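Local atomic coordinates of thioesterase domain protein YiiD (Shewanella oneidensis, PDB entry 1T82), a protein that is of unproven function but, as a dimeric hotdog-fold protein, probably acts as a thioesterase or acyltransferase. Residues Asp12-Arg17 with Met76-Gln81; Thr21-Ile26 with Phe31-Pro36; Val46-Ala51 with Tyr66-Leu71; Thr116-Leu121 with Ala127-Glu132. One frame throughout, in Å; residues are numbered along the deposited sequence.

Interaction 1. Residues Asp12-Arg17 with Met76-Gln81; sequences DELLNR and MVWLQQ
W78 and L79 meet L14 and R17 where the first turns of helix 12-25 lie against the later part of helix 62-84, the long helix that forms the sausage of the hotdog fold. The segment axes stay 10.9 Å apart and run at 135° to each other, so side chains do most of the bridging. W78 spans most of the gap. With CG anti to the backbone N (chi1 -176°), its indole extends across to the other helix and offers its six-membered ring edge-on. There CH2 lies 3.3 Å from CG of R17, which sits in the plane of the ring, a close fit for two carbons. Next along the same edge, CZ3 of W78 is 3.7 Å from the carbonyl O of L14, while CD2 of L14 brushes CZ3 more loosely at 4.3 Å. L79 fills the neighbouring position, its CD2 meeting CB of L14 at 3.9 Å. An alanine at W78 is likely to open a gap between the helices and leave the aliphatic part of R17 without the ring edge it rests on. W74 meets the indole nearly parallel to it, and the guanidinium runs on to a weak bond from NH2 to Q82. The contact thus illustrates a division of labour within one arginine: the methylenes serve the apolar seam, the charged end lies beyond it, and no hydrogen bond links the two segments, which leaves shape to match them.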
loop_
_atom_site.group_PDB
_atom_site.type_symbol
_atom_site.label_atom_id
_atom_site.label_comp_id
_atom_site.label_asym_id
_atom_site.label_seq_id
_atom_site.Cartn_x
_atom_site.Cartn_y
_atom_site.Cartn_z
ATOM N N ASP B 12 1.731 -17.708 -20.741
ATOM C CA ASP B 12 2.976 -16.940 -20.769
ATOM C C ASP B 12 2.832 -15.573 -21.429
ATOM O O ASP B 12 3.341 -14.574 -20.920
ATOM C CB ASP B 12 4.089 -17.722 -21.476
ATOM C CG ASP B 12 4.596 -18.892 -20.653
ATOM O OD1 ASP B 12 4.859 -18.705 -19.443
ATOM O OD2 ASP B 12 4.751 -19.995 -21.220
ATOM N N GLU B 13 2.146 -15.530 -22.565
ATOM C CA GLU B 13 1.951 -14.278 -23.281
ATOM C C GLU B 13 1.291 -13.207 -22.415
ATOM O O GLU B 13 1.791 -12.088 -22.317
ATOM C CB GLU B 13 1.124 -14.522 -24.547
ATOM C CG GLU B 13 1.839 -15.375 -25.594
ATOM C CD GLU B 13 1.927 -16.846 -25.219
ATOM O OE1 GLU B 13 2.745 -17.565 -25.836
ATOM O OE2 GLU B 13 1.178 -17.290 -24.321
ATOM N N LEU B 14 0.170 -13.549 -21.785
ATOM C CA LEU B 14 -0.542 -12.599 -20.936
ATOM C C LEU B 14 0.232 -12.212 -19.682
ATOM O O LEU B 14 0.260 -11.043 -19.307
ATOM C CB LEU B 14 -1.913 -13.154 -20.531
ATOM C CG LEU B 14 -3.036 -13.031 -21.563
ATOM C CD1 LEU B 14 -4.287 -13.709 -21.032
ATOM C CD2 LEU B 14 -3.306 -11.560 -21.855
ATOM N N LEU B 15 0.859 -13.188 -19.033
ATOM C CA LEU B 15 1.618 -12.905 -17.819
ATOM C C LEU B 15 2.798 -11.985 -18.095
ATOM O O LEU B 15 3.109 -11.108 -17.290
ATOM C CB LEU B 15 2.098 -14.206 -17.172
ATOM C CG LEU B 15 0.971 -15.108 -16.654
ATOM C CD1 LEU B 15 1.538 -16.435 -16.204
ATOM C CD2 LEU B 15 0.235 -14.411 -15.517
ATOM N N ASN B 16 3.467 -12.189 -19.225
ATOM C CA ASN B 16 4.592 -11.333 -19.578
ATOM C C ASN B 16 4.076 -9.931 -19.873
ATOM O O ASN B 16 4.703 -8.937 -19.511
ATOM C CB ASN B 16 5.334 -11.892 -20.796
ATOM C CG ASN B 16 6.296 -12.999 -20.425
ATOM O OD1 ASN B 16 6.210 -14.118 -20.935
ATOM N ND2 ASN B 16 7.223 -12.691 -19.528
ATOM N N ARG B 17 2.921 -9.868 -20.530
ATOM C CA ARG B 17 2.286 -8.604 -20.878
ATOM C C ARG B 17 1.918 -7.858 -19.602
ATOM O O ARG B 17 2.090 -6.645 -19.505
ATOM C CB ARG B 17 1.015 -8.862 -21.695
ATOM C CG ARG B 17 0.303 -7.604 -22.163
ATOM C CD ARG B 17 0.645 -7.280 -23.606
ATOM N NE ARG B 17 0.174 -8.318 -24.518
ATOM C CZ ARG B 17 -1.105 -8.623 -24.709
ATOM N NH1 ARG B 17 -1.441 -9.583 -25.562
ATOM N NH2 ARG B 17 -2.051 -7.966 -24.050
HETATM N N MSE B 76 -5.496 -9.283 -11.704
HETATM C CA MSE B 76 -6.516 -10.279 -11.992
HETATM C C MSE B 76 -7.632 -9.661 -12.829
HETATM O O MSE B 76 -8.097 -10.275 -13.787
HETATM C CB MSE B 76 -7.098 -10.865 -10.703
HETATM C CG MSE B 76 -8.222 -11.870 -10.952
HETATM SE SE MSE B 76 -7.695 -13.331 -12.115
HETATM C CE MSE B 76 -7.335 -14.667 -10.761
ATOM N N VAL B 77 -8.067 -8.454 -12.474
ATOM C CA VAL B 77 -9.126 -7.815 -13.248
ATOM C C VAL B 77 -8.626 -7.583 -14.666
ATOM O O VAL B 77 -9.346 -7.820 -15.639
ATOM C CB VAL B 77 -9.550 -6.456 -12.658
ATOM C CG1 VAL B 77 -10.707 -5.878 -13.478
ATOM C CG2 VAL B 77 -9.963 -6.624 -11.206
ATOM N N TRP B 78 -7.389 -7.114 -14.773
ATOM C CA TRP B 78 -6.774 -6.850 -16.070
ATOM C C TRP B 78 -6.773 -8.119 -16.925
ATOM O O TRP B 78 -7.157 -8.089 -18.095
ATOM C CB TRP B 78 -5.340 -6.359 -15.865
ATOM C CG TRP B 78 -4.631 -5.960 -17.118
ATOM C CD1 TRP B 78 -4.655 -4.738 -17.720
ATOM C CD2 TRP B 78 -3.768 -6.783 -17.909
ATOM N NE1 TRP B 78 -3.851 -4.744 -18.839
ATOM C CE2 TRP B 78 -3.296 -5.987 -18.977
ATOM C CE3 TRP B 78 -3.346 -8.114 -17.819
ATOM C CZ2 TRP B 78 -2.420 -6.483 -19.948
ATOM C CZ3 TRP B 78 -2.476 -8.608 -18.784
ATOM C CH2 TRP B 78 -2.023 -7.792 -19.833
ATOM N N LEU B 79 -6.345 -9.230 -16.335
ATOM C CA LEU B 79 -6.294 -10.508 -17.042
ATOM C C LEU B 79 -7.658 -10.935 -17.548
ATOM O O LEU B 79 -7.794 -11.363 -18.695
ATOM C CB LEU B 79 -5.734 -11.600 -16.127
ATOM C CG LEU B 79 -4.220 -11.591 -15.892
ATOM C CD1 LEU B 79 -3.872 -12.501 -14.729
ATOM C CD2 LEU B 79 -3.506 -12.043 -17.160
ATOM N N GLN B 80 -8.671 -10.824 -16.694
ATOM C CA GLN B 80 -10.016 -11.215 -17.089
ATOM C C GLN B 80 -10.511 -10.339 -18.236
ATOM O O GLN B 80 -11.215 -10.817 -19.125
ATOM C CB GLN B 80 -10.966 -11.130 -15.892
ATOM C CG GLN B 80 -10.666 -12.141 -14.780
ATOM C CD GLN B 80 -10.718 -13.586 -15.249
ATOM O OE1 GLN B 80 -11.469 -13.928 -16.164
ATOM N NE2 GLN B 80 -9.931 -14.447 -14.610
ATOM N N GLN B 81 -10.141 -9.059 -18.223
ATOM C CA GLN B 81 -10.552 -8.157 -19.292
ATOM C C GLN B 81 -9.858 -8.550 -20.589
ATOM O O GLN B 81 -10.462 -8.516 -21.657
ATOM C CB GLN B 81 -10.222 -6.704 -18.935
ATOM C CG GLN B 81 -11.029 -6.190 -17.758
ATOM C CD GLN B 81 -10.847 -4.708 -17.512
ATOM O OE1 GLN B 81 -10.033 -4.047 -18.159
ATOM N NE2 GLN B 81 -11.603 -4.179 -16.564
#

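Interaction 2. Residues Thr21-Ile26 with Phe31-Pro36; sequences TWHSTI and FMQIAP
W22 and H23, consecutive on the last turns of helix 12-25, turn two aromatic rings to the chain that comes back past them. The indole uses its CZ3 corner: CA of A35 lies near the ring plane at the edge, whereas CG2 of I34, 3.9 Å from CZ3, and CG of P36, 3.7 Å from the same atom, approach obliquely. P36 and W22 pass side by side, pointing opposite ways, and W74 of helix 62-84 also meets the indole, the two ring planes inclined to each other. The imidazole meets the returning chain at its edge: NE2 donates to the carbonyl O of I34 over 2.8 Å, with an N-H...O angle of 153° and the oxygen lying 17° out of the ring plane. CG of H23 is anti to its carbonyl carbon (chi1 -61°), a torsion that swings the ring across to that oxygen. Between the two segments runs the short helix 27-31, closed at Q33 by a Schellman motif whose positive phi redirects the chain into strand 35-40. The side chains of W22 and H23 both touch S29 of this helix. A leucine in place of H23 would probably leave the carbonyl of I34 without this donor and free the strand entrance to shift against the helix. At the subunit interface, F31 stacks on F31 of the second subunit, while I26 packs against F61 of that subunit.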
loop_
_atom_site.group_PDB
_atom_site.type_symbol
_atom_site.label_atom_id
_atom_site.label_comp_id
_atom_site.label_asym_id
_atom_site.label_seq_id
_atom_site.Cartn_x
_atom_site.Cartn_y
_atom_site.Cartn_z
ATOM N N THR B 21 3.473 -4.362 -18.384
ATOM C CA THR B 21 2.551 -3.254 -18.163
ATOM C C THR B 21 2.867 -2.608 -16.820
ATOM O O THR B 21 2.895 -1.384 -16.706
ATOM C CB THR B 21 1.088 -3.739 -18.158
ATOM O OG1 THR B 21 0.767 -4.301 -19.438
ATOM C CG2 THR B 21 0.140 -2.584 -17.859
ATOM N N TRP B 22 3.106 -3.431 -15.805
ATOM C CA TRP B 22 3.421 -2.905 -14.483
ATOM C C TRP B 22 4.712 -2.100 -14.460
ATOM O O TRP B 22 4.718 -0.929 -14.087
ATOM C CB TRP B 22 3.552 -4.029 -13.448
ATOM C CG TRP B 22 2.275 -4.661 -13.018
ATOM C CD1 TRP B 22 1.026 -4.118 -13.070
ATOM C CD2 TRP B 22 2.135 -5.935 -12.383
ATOM N NE1 TRP B 22 0.111 -4.976 -12.501
ATOM C CE2 TRP B 22 0.766 -6.100 -12.071
ATOM C CE3 TRP B 22 3.035 -6.953 -12.044
ATOM C CZ2 TRP B 22 0.275 -7.244 -11.436
ATOM C CZ3 TRP B 22 2.547 -8.092 -11.410
ATOM C CH2 TRP B 22 1.176 -8.226 -11.114
ATOM N N HIS B 23 5.812 -2.728 -14.853
ATOM C CA HIS B 23 7.105 -2.054 -14.813
ATOM C C HIS B 23 7.226 -0.845 -15.732
ATOM O O HIS B 23 7.995 0.068 -15.446
ATOM C CB HIS B 23 8.227 -3.049 -15.117
ATOM C CG HIS B 23 8.318 -4.170 -14.129
ATOM N ND1 HIS B 23 9.267 -5.165 -14.215
ATOM C CD2 HIS B 23 7.564 -4.465 -13.042
ATOM C CE1 HIS B 23 9.094 -6.025 -13.226
ATOM N NE2 HIS B 23 8.067 -5.623 -12.500
ATOM N N SER B 24 6.469 -0.829 -16.824
ATOM C CA SER B 24 6.538 0.290 -17.757
ATOM C C SER B 24 5.628 1.454 -17.383
ATOM O O SER B 24 5.845 2.582 -17.829
ATOM C CB SER B 24 6.198 -0.173 -19.177
ATOM O OG SER B 24 4.832 -0.534 -19.293
ATOM N N THR B 25 4.611 1.201 -16.573
ATOM C CA THR B 25 3.699 2.278 -16.208
ATOM C C THR B 25 3.766 2.683 -14.744
ATOM O O THR B 25 3.389 3.799 -14.384
ATOM C CB THR B 25 2.242 1.898 -16.527
ATOM O OG1 THR B 25 1.820 0.837 -15.661
ATOM C CG2 THR B 25 2.119 1.442 -17.975
ATOM N N ILE B 26 4.259 1.778 -13.907
ATOM C CA ILE B 26 4.343 2.028 -12.470
ATOM C C ILE B 26 5.767 1.809 -11.966
ATOM O O ILE B 26 6.134 0.698 -11.589
ATOM C CB ILE B 26 3.383 1.082 -11.722
ATOM C CG1 ILE B 26 1.962 1.248 -12.273
ATOM C CG2 ILE B 26 3.428 1.362 -10.230
ATOM C CD1 ILE B 26 0.979 0.200 -11.780
ATOM N N PHE B 31 10.717 -1.082 -9.040
ATOM C CA PHE B 31 11.666 -0.999 -7.940
ATOM C C PHE B 31 11.433 -2.165 -6.979
ATOM O O PHE B 31 12.382 -2.767 -6.478
ATOM C CB PHE B 31 11.532 0.333 -7.192
ATOM C CG PHE B 31 12.382 0.413 -5.958
ATOM C CD1 PHE B 31 11.882 -0.006 -4.729
ATOM C CD2 PHE B 31 13.705 0.845 -6.034
ATOM C CE1 PHE B 31 12.687 -0.001 -3.593
ATOM C CE2 PHE B 31 14.519 0.852 -4.906
ATOM C CZ PHE B 31 14.007 0.426 -3.677
HETATM N N MSE B 32 10.166 -2.490 -6.742
HETATM C CA MSE B 32 9.807 -3.584 -5.841
HETATM C C MSE B 32 10.017 -4.960 -6.470
HETATM O O MSE B 32 9.902 -5.986 -5.790
HETATM C CB MSE B 32 8.344 -3.445 -5.404
HETATM C CG MSE B 32 8.061 -2.273 -4.485
HETATM SE SE MSE B 32 6.234 -2.283 -3.877
HETATM C CE MSE B 32 6.292 -0.793 -2.653
ATOM N N GLN B 33 10.318 -4.975 -7.766
ATOM C CA GLN B 33 10.549 -6.214 -8.511
ATOM C C GLN B 33 9.375 -7.187 -8.429
ATOM O O GLN B 33 9.558 -8.401 -8.315
ATOM C CB GLN B 33 11.836 -6.889 -8.019
ATOM C CG GLN B 33 13.089 -6.060 -8.283
ATOM C CD GLN B 33 13.483 -6.013 -9.754
ATOM O OE1 GLN B 33 12.706 -6.380 -10.637
ATOM N NE2 GLN B 33 14.703 -5.549 -10.021
ATOM N N ILE B 34 8.164 -6.641 -8.490
ATOM C CA ILE B 34 6.957 -7.459 -8.436
ATOM C C ILE B 34 6.748 -8.132 -9.786
ATOM O O ILE B 34 6.854 -7.492 -10.834
ATOM C CB ILE B 34 5.727 -6.595 -8.095
ATOM C CG1 ILE B 34 5.961 -5.898 -6.751
ATOM C CG2 ILE B 34 4.468 -7.454 -8.058
ATOM C CD1 ILE B 34 4.888 -4.899 -6.366
ATOM N N ALA B 35 6.464 -9.428 -9.764
ATOM C CA ALA B 35 6.252 -10.151 -11.004
ATOM C C ALA B 35 5.304 -11.322 -10.822
ATOM O O ALA B 35 5.259 -11.941 -9.763
ATOM C CB ALA B 35 7.583 -10.646 -11.557
ATOM N N PRO B 36 4.524 -11.637 -11.865
ATOM C CA PRO B 36 3.572 -12.750 -11.813
ATOM C C PRO B 36 4.309 -14.084 -11.771
ATOM O O PRO B 36 5.405 -14.217 -12.322
ATOM C CB PRO B 36 2.776 -12.590 -13.111
ATOM C CG PRO B 36 2.882 -11.130 -13.408
ATOM C CD PRO B 36 4.323 -10.837 -13.084
#

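Interaction 3. Residues Val46-Ala51 with Tyr66-Leu71; sequences VSAPLA and YTIMTL
I68 packs against V46, S47 and A48 where the end of strand 43-47 passes along helix 62-84, the helix cradled by the sheet of the hotdog fold. The tight part belongs to a single methyl group. CD1 of I68 comes within 3.5 Å of the carbonyl C of S47 and 3.7 Å of its CA, so it rests on the strand backbone itself, and CB of A48 closes in on CD1 at 3.7 Å. CG1 of V46 adds a slightly wider contact, 4.0 Å from CG1 of I68, the two side chains lying alongside, head to tail. A chi1 of -179° sends the longer branch of I68 away from its own N and out to the strand, leaving CG2 in the crowded position between N and carbonyl carbon. Beyond A48 the fit opens out: P49 and the residues after it diverge from the helix toward the more exposed surface. S47 also turns its side chain from the helix, and its OG bonds to O of P107. On another side of the helix, the ring of Y66 stacks on Y66 of the second subunit. Strand and helix are joined here purely by apolar packing: the strand backbone spends its hydrogen bonds on its sheet neighbours, V46 pairing with V109 and S47 with A35, while the I68 side chain adds only dispersion contact.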
loop_
_atom_site.group_PDB
_atom_site.type_symbol
_atom_site.label_atom_id
_atom_site.label_comp_id
_atom_site.label_asym_id
_atom_site.label_seq_id
_atom_site.Cartn_x
_atom_site.Cartn_y
_atom_site.Cartn_z
ATOM N N VAL B 46 1.335 -14.171 -7.519
ATOM C CA VAL B 46 2.326 -13.118 -7.732
ATOM C C VAL B 46 3.349 -13.108 -6.593
ATOM O O VAL B 46 3.059 -13.567 -5.490
ATOM C CB VAL B 46 1.618 -11.733 -7.796
ATOM C CG1 VAL B 46 2.635 -10.605 -7.914
ATOM C CG2 VAL B 46 0.650 -11.703 -8.976
ATOM N N SER B 47 4.550 -12.597 -6.853
ATOM C CA SER B 47 5.562 -12.531 -5.808
ATOM C C SER B 47 6.492 -11.348 -6.033
ATOM O O SER B 47 6.364 -10.619 -7.017
ATOM C CB SER B 47 6.382 -13.828 -5.765
ATOM O OG SER B 47 7.259 -13.847 -4.645
ATOM N N ALA B 48 7.413 -11.160 -5.099
ATOM C CA ALA B 48 8.401 -10.095 -5.166
ATOM C C ALA B 48 9.475 -10.474 -4.168
ATOM O O ALA B 48 9.193 -11.125 -3.161
ATOM C CB ALA B 48 7.780 -8.750 -4.787
ATOM N N PRO B 49 10.725 -10.094 -4.447
ATOM C CA PRO B 49 11.826 -10.409 -3.542
ATOM C C PRO B 49 11.698 -9.564 -2.288
ATOM O O PRO B 49 11.065 -8.505 -2.297
ATOM C CB PRO B 49 13.060 -10.039 -4.360
ATOM C CG PRO B 49 12.567 -8.896 -5.192
ATOM C CD PRO B 49 11.212 -9.391 -5.643
ATOM N N LEU B 50 12.297 -10.033 -1.207
ATOM C CA LEU B 50 12.238 -9.306 0.042
ATOM C C LEU B 50 13.176 -8.101 0.045
ATOM O O LEU B 50 12.809 -7.030 0.516
ATOM C CB LEU B 50 12.591 -10.239 1.201
ATOM C CG LEU B 50 12.539 -9.643 2.605
ATOM C CD1 LEU B 50 11.171 -9.005 2.866
ATOM C CD2 LEU B 50 12.820 -10.748 3.615
ATOM N N ALA B 51 14.371 -8.276 -0.515
ATOM C CA ALA B 51 15.401 -7.236 -0.527
ATOM C C ALA B 51 15.016 -5.761 -0.669
ATOM O O ALA B 51 15.312 -4.963 0.219
ATOM C CB ALA B 51 16.475 -7.591 -1.562
ATOM N N TYR B 66 1.134 -4.355 1.099
ATOM C CA TYR B 66 -0.099 -3.809 0.542
ATOM C C TYR B 66 0.000 -3.611 -0.964
ATOM O O TYR B 66 -0.898 -3.990 -1.723
ATOM C CB TYR B 66 -0.432 -2.459 1.174
ATOM C CG TYR B 66 -1.650 -1.795 0.563
ATOM C CD1 TYR B 66 -2.931 -2.033 1.070
ATOM C CD2 TYR B 66 -1.523 -0.933 -0.534
ATOM C CE1 TYR B 66 -4.049 -1.423 0.504
ATOM C CE2 TYR B 66 -2.641 -0.328 -1.106
ATOM C CZ TYR B 66 -3.894 -0.576 -0.580
ATOM O OH TYR B 66 -4.998 0.040 -1.121
ATOM N N THR B 67 1.098 -3.010 -1.406
ATOM C CA THR B 67 1.263 -2.747 -2.824
ATOM C C THR B 67 1.244 -4.002 -3.680
ATOM O O THR B 67 0.580 -4.032 -4.713
ATOM C CB THR B 67 2.554 -1.961 -3.098
ATOM O OG1 THR B 67 2.472 -0.684 -2.449
ATOM C CG2 THR B 67 2.735 -1.750 -4.598
ATOM N N ILE B 68 1.956 -5.046 -3.264
ATOM C CA ILE B 68 1.950 -6.258 -4.069
ATOM C C ILE B 68 0.552 -6.875 -4.096
ATOM O O ILE B 68 0.125 -7.401 -5.121
ATOM C CB ILE B 68 3.003 -7.301 -3.570
ATOM C CG1 ILE B 68 2.975 -8.544 -4.459
ATOM C CG2 ILE B 68 2.740 -7.685 -2.133
ATOM C CD1 ILE B 68 4.163 -9.469 -4.233
HETATM N N MSE B 69 -0.171 -6.794 -2.985
HETATM C CA MSE B 69 -1.513 -7.357 -2.950
HETATM C C MSE B 69 -2.464 -6.558 -3.832
HETATM O O MSE B 69 -3.263 -7.137 -4.556
HETATM C CB MSE B 69 -2.028 -7.420 -1.508
HETATM C CG MSE B 69 -1.191 -8.358 -0.656
HETATM SE SE MSE B 69 -1.697 -8.493 1.198
HETATM C CE MSE B 69 -2.823 -10.061 1.110
ATOM N N THR B 70 -2.374 -5.235 -3.793
ATOM C CA THR B 70 -3.261 -4.451 -4.631
ATOM C C THR B 70 -2.941 -4.644 -6.116
ATOM O O THR B 70 -3.849 -4.655 -6.941
ATOM C CB THR B 70 -3.233 -2.954 -4.274
ATOM O OG1 THR B 70 -4.279 -2.291 -4.998
ATOM C CG2 THR B 70 -1.896 -2.336 -4.632
ATOM N N LEU B 71 -1.663 -4.807 -6.466
ATOM C CA LEU B 71 -1.314 -5.026 -7.870
ATOM C C LEU B 71 -1.771 -6.409 -8.324
ATOM O O LEU B 71 -2.103 -6.610 -9.494
ATOM C CB LEU B 71 0.195 -4.871 -8.103
ATOM C CG LEU B 71 0.713 -3.434 -8.201
ATOM C CD1 LEU B 71 2.228 -3.443 -8.145
ATOM C CD2 LEU B 71 0.229 -2.787 -9.501
#

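Interaction 4. Residues Thr116-Leu121 with Ala127-Glu132; sequences TNLSPL and AKVKLE
L121 and P120 close round the methyl of A127 where the long loop after strand 108-112 doubles back beside the first residues of strand 127-137, a member of the antiparallel sheet that wraps the central helix in a hotdog fold. The two segments run in opposite senses, T116 lying level with V129 and P120 with A127, yet no direct hydrogen bond joins them, so the direct fit is one of shape. The small bump is CB of A127. It rests against CG of L121 at 3.7 Å, and CD2 of the same leucine is nearly as close, with CB of P120 a looser wall at 4.4 Å. Further along, V129 forks into the loop with both branches: CG2 meets CD2 of L118 at 4.0 Å, the side chains crossing at about a right angle, and CG1 lies 3.8 Å from OG1 of T116. The chi1 of V129, -175°, parts its methyls between these two partners. L118 itself wedges further in, against Q80 and L84 of helix 62-84 and against W113, and so ties the loop to helix as well as strand. K128 turns its side chain away into an exposed position, but CG2 of T116 packs against its carbonyl O at 3.6 Å. At the T116 end, a water molecule bridges loop and strand, accepting from N of K130 at 2.8 Å and hydrogen-bonded to OG1 of T116.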
loop_
_atom_site.group_PDB
_atom_site.type_symbol
_atom_site.label_atom_id
_atom_site.label_comp_id
_atom_site.label_asym_id
_atom_site.label_seq_id
_atom_site.Cartn_x
_atom_site.Cartn_y
_atom_site.Cartn_z
ATOM N N THR B 116 -17.002 -12.884 -11.606
ATOM C CA THR B 116 -17.755 -11.641 -11.670
ATOM C C THR B 116 -18.246 -11.391 -13.090
ATOM O O THR B 116 -17.544 -11.675 -14.061
ATOM C CB THR B 116 -16.880 -10.459 -11.234
ATOM O OG1 THR B 116 -16.206 -10.801 -10.020
ATOM C CG2 THR B 116 -17.730 -9.216 -11.003
ATOM N N ASN B 117 -19.457 -10.862 -13.205
ATOM C CA ASN B 117 -20.035 -10.567 -14.509
ATOM C C ASN B 117 -19.436 -9.263 -15.018
ATOM O O ASN B 117 -19.653 -8.205 -14.430
ATOM C CB ASN B 117 -21.554 -10.435 -14.385
ATOM C CG ASN B 117 -22.242 -10.293 -15.728
ATOM O OD1 ASN B 117 -23.471 -10.246 -15.800
ATOM N ND2 ASN B 117 -21.460 -10.223 -16.798
ATOM N N LEU B 118 -18.677 -9.342 -16.105
ATOM C CA LEU B 118 -18.054 -8.153 -16.670
ATOM C C LEU B 118 -18.824 -7.644 -17.883
ATOM O O LEU B 118 -18.387 -6.708 -18.546
ATOM C CB LEU B 118 -16.607 -8.449 -17.069
ATOM C CG LEU B 118 -15.688 -8.921 -15.938
ATOM C CD1 LEU B 118 -14.310 -9.225 -16.499
ATOM C CD2 LEU B 118 -15.605 -7.845 -14.859
ATOM N N SER B 119 -19.977 -8.251 -18.159
ATOM C CA SER B 119 -20.790 -7.844 -19.304
ATOM C C SER B 119 -21.093 -6.342 -19.346
ATOM O O SER B 119 -21.141 -5.751 -20.424
ATOM C CB SER B 119 -22.101 -8.647 -19.354
ATOM O OG SER B 119 -22.899 -8.443 -18.201
ATOM N N PRO B 120 -21.303 -5.702 -18.179
ATOM C CA PRO B 120 -21.590 -4.264 -18.184
ATOM C C PRO B 120 -20.553 -3.461 -18.972
ATOM O O PRO B 120 -20.892 -2.493 -19.649
ATOM C CB PRO B 120 -21.592 -3.915 -16.699
ATOM C CG PRO B 120 -22.170 -5.145 -16.087
ATOM C CD PRO B 120 -21.432 -6.251 -16.816
ATOM N N LEU B 121 -19.291 -3.867 -18.878
ATOM C CA LEU B 121 -18.222 -3.181 -19.595
ATOM C C LEU B 121 -18.471 -3.233 -21.095
ATOM O O LEU B 121 -18.186 -2.276 -21.816
ATOM C CB LEU B 121 -16.872 -3.826 -19.287
ATOM C CG LEU B 121 -16.355 -3.683 -17.858
ATOM C CD1 LEU B 121 -15.024 -4.405 -17.740
ATOM C CD2 LEU B 121 -16.201 -2.207 -17.509
ATOM N N ALA B 127 -18.074 -1.420 -14.205
ATOM C CA ALA B 127 -18.277 -2.708 -13.545
ATOM C C ALA B 127 -17.515 -2.743 -12.222
ATOM O O ALA B 127 -16.379 -2.280 -12.147
ATOM C CB ALA B 127 -17.805 -3.842 -14.450
ATOM N N LYS B 128 -18.147 -3.293 -11.189
ATOM C CA LYS B 128 -17.535 -3.392 -9.867
ATOM C C LYS B 128 -17.044 -4.816 -9.624
ATOM O O LYS B 128 -17.762 -5.780 -9.886
ATOM C CB LYS B 128 -18.548 -3.006 -8.785
ATOM C CG LYS B 128 -19.009 -1.557 -8.860
ATOM C CD LYS B 128 -20.166 -1.294 -7.907
ATOM C CE LYS B 128 -20.684 0.128 -8.052
ATOM N NZ LYS B 128 -21.928 0.354 -7.258
ATOM N N VAL B 129 -15.822 -4.944 -9.119
ATOM C CA VAL B 129 -15.244 -6.256 -8.854
ATOM C C VAL B 129 -14.659 -6.326 -7.448
ATOM O O VAL B 129 -13.714 -5.606 -7.128
ATOM C CB VAL B 129 -14.116 -6.584 -9.856
ATOM C CG1 VAL B 129 -13.621 -8.005 -9.634
ATOM C CG2 VAL B 129 -14.615 -6.406 -11.281
ATOM N N LYS B 130 -15.227 -7.185 -6.611
ATOM C CA LYS B 130 -14.733 -7.344 -5.250
ATOM C C LYS B 130 -13.799 -8.550 -5.242
ATOM O O LYS B 130 -14.215 -9.663 -5.561
ATOM C CB LYS B 130 -15.892 -7.587 -4.277
ATOM C CG LYS B 130 -15.671 -6.953 -2.910
ATOM C CD LYS B 130 -16.425 -7.672 -1.794
ATOM C CE LYS B 130 -17.925 -7.710 -2.033
ATOM N NZ LYS B 130 -18.633 -8.395 -0.907
ATOM N N LEU B 131 -12.536 -8.328 -4.890
ATOM C CA LEU B 131 -11.567 -9.411 -4.857
ATOM C C LEU B 131 -10.922 -9.598 -3.496
ATOM O O LEU B 131 -10.772 -8.654 -2.718
ATOM C CB LEU B 131 -10.457 -9.173 -5.885
ATOM C CG LEU B 131 -10.836 -9.141 -7.363
ATOM C CD1 LEU B 131 -9.589 -8.891 -8.204
ATOM C CD2 LEU B 131 -11.474 -10.466 -7.751
ATOM N N GLU B 132 -10.536 -10.835 -3.223
ATOM C CA GLU B 132 -9.869 -11.171 -1.979
ATOM C C GLU B 132 -8.474 -11.645 -2.346
ATOM O O GLU B 132 -8.320 -12.542 -3.169
ATOM C CB GLU B 132 -10.613 -12.292 -1.266
ATOM C CG GLU B 132 -10.002 -12.682 0.055
ATOM C CD GLU B 132 -10.822 -13.733 0.766
ATOM O OE1 GLU B 132 -10.815 -14.896 0.311
ATOM O OE2 GLU B 132 -11.486 -13.386 1.764
HETATM O O HOH W 1 -16.870 -9.267 -7.610
#

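Overall arrangement
Helix 62-84 is common to interactions 1 and 3, and interaction 4 touches it where L118 meets Q80 and L131 meets V77. Interaction 3 is the buried contact of the set, wholly apolar; interactions 1, 2 and 4 are partly buried, and their chemistry is more mixed: interaction 1 sets an arginine's aliphatic chain against a tryptophan edge, while 2 has a histidine-carbonyl bond and 4 a bridging water. Interactions 1 and 2 share helix 12-25, while 2 and 3 meet through neighbouring strands, with A35 N 3.0 Å from S47 O, and both border the second subunit. Interaction 4 lies about 24 Å, centre to centre, from interaction 2, across the chain's centre.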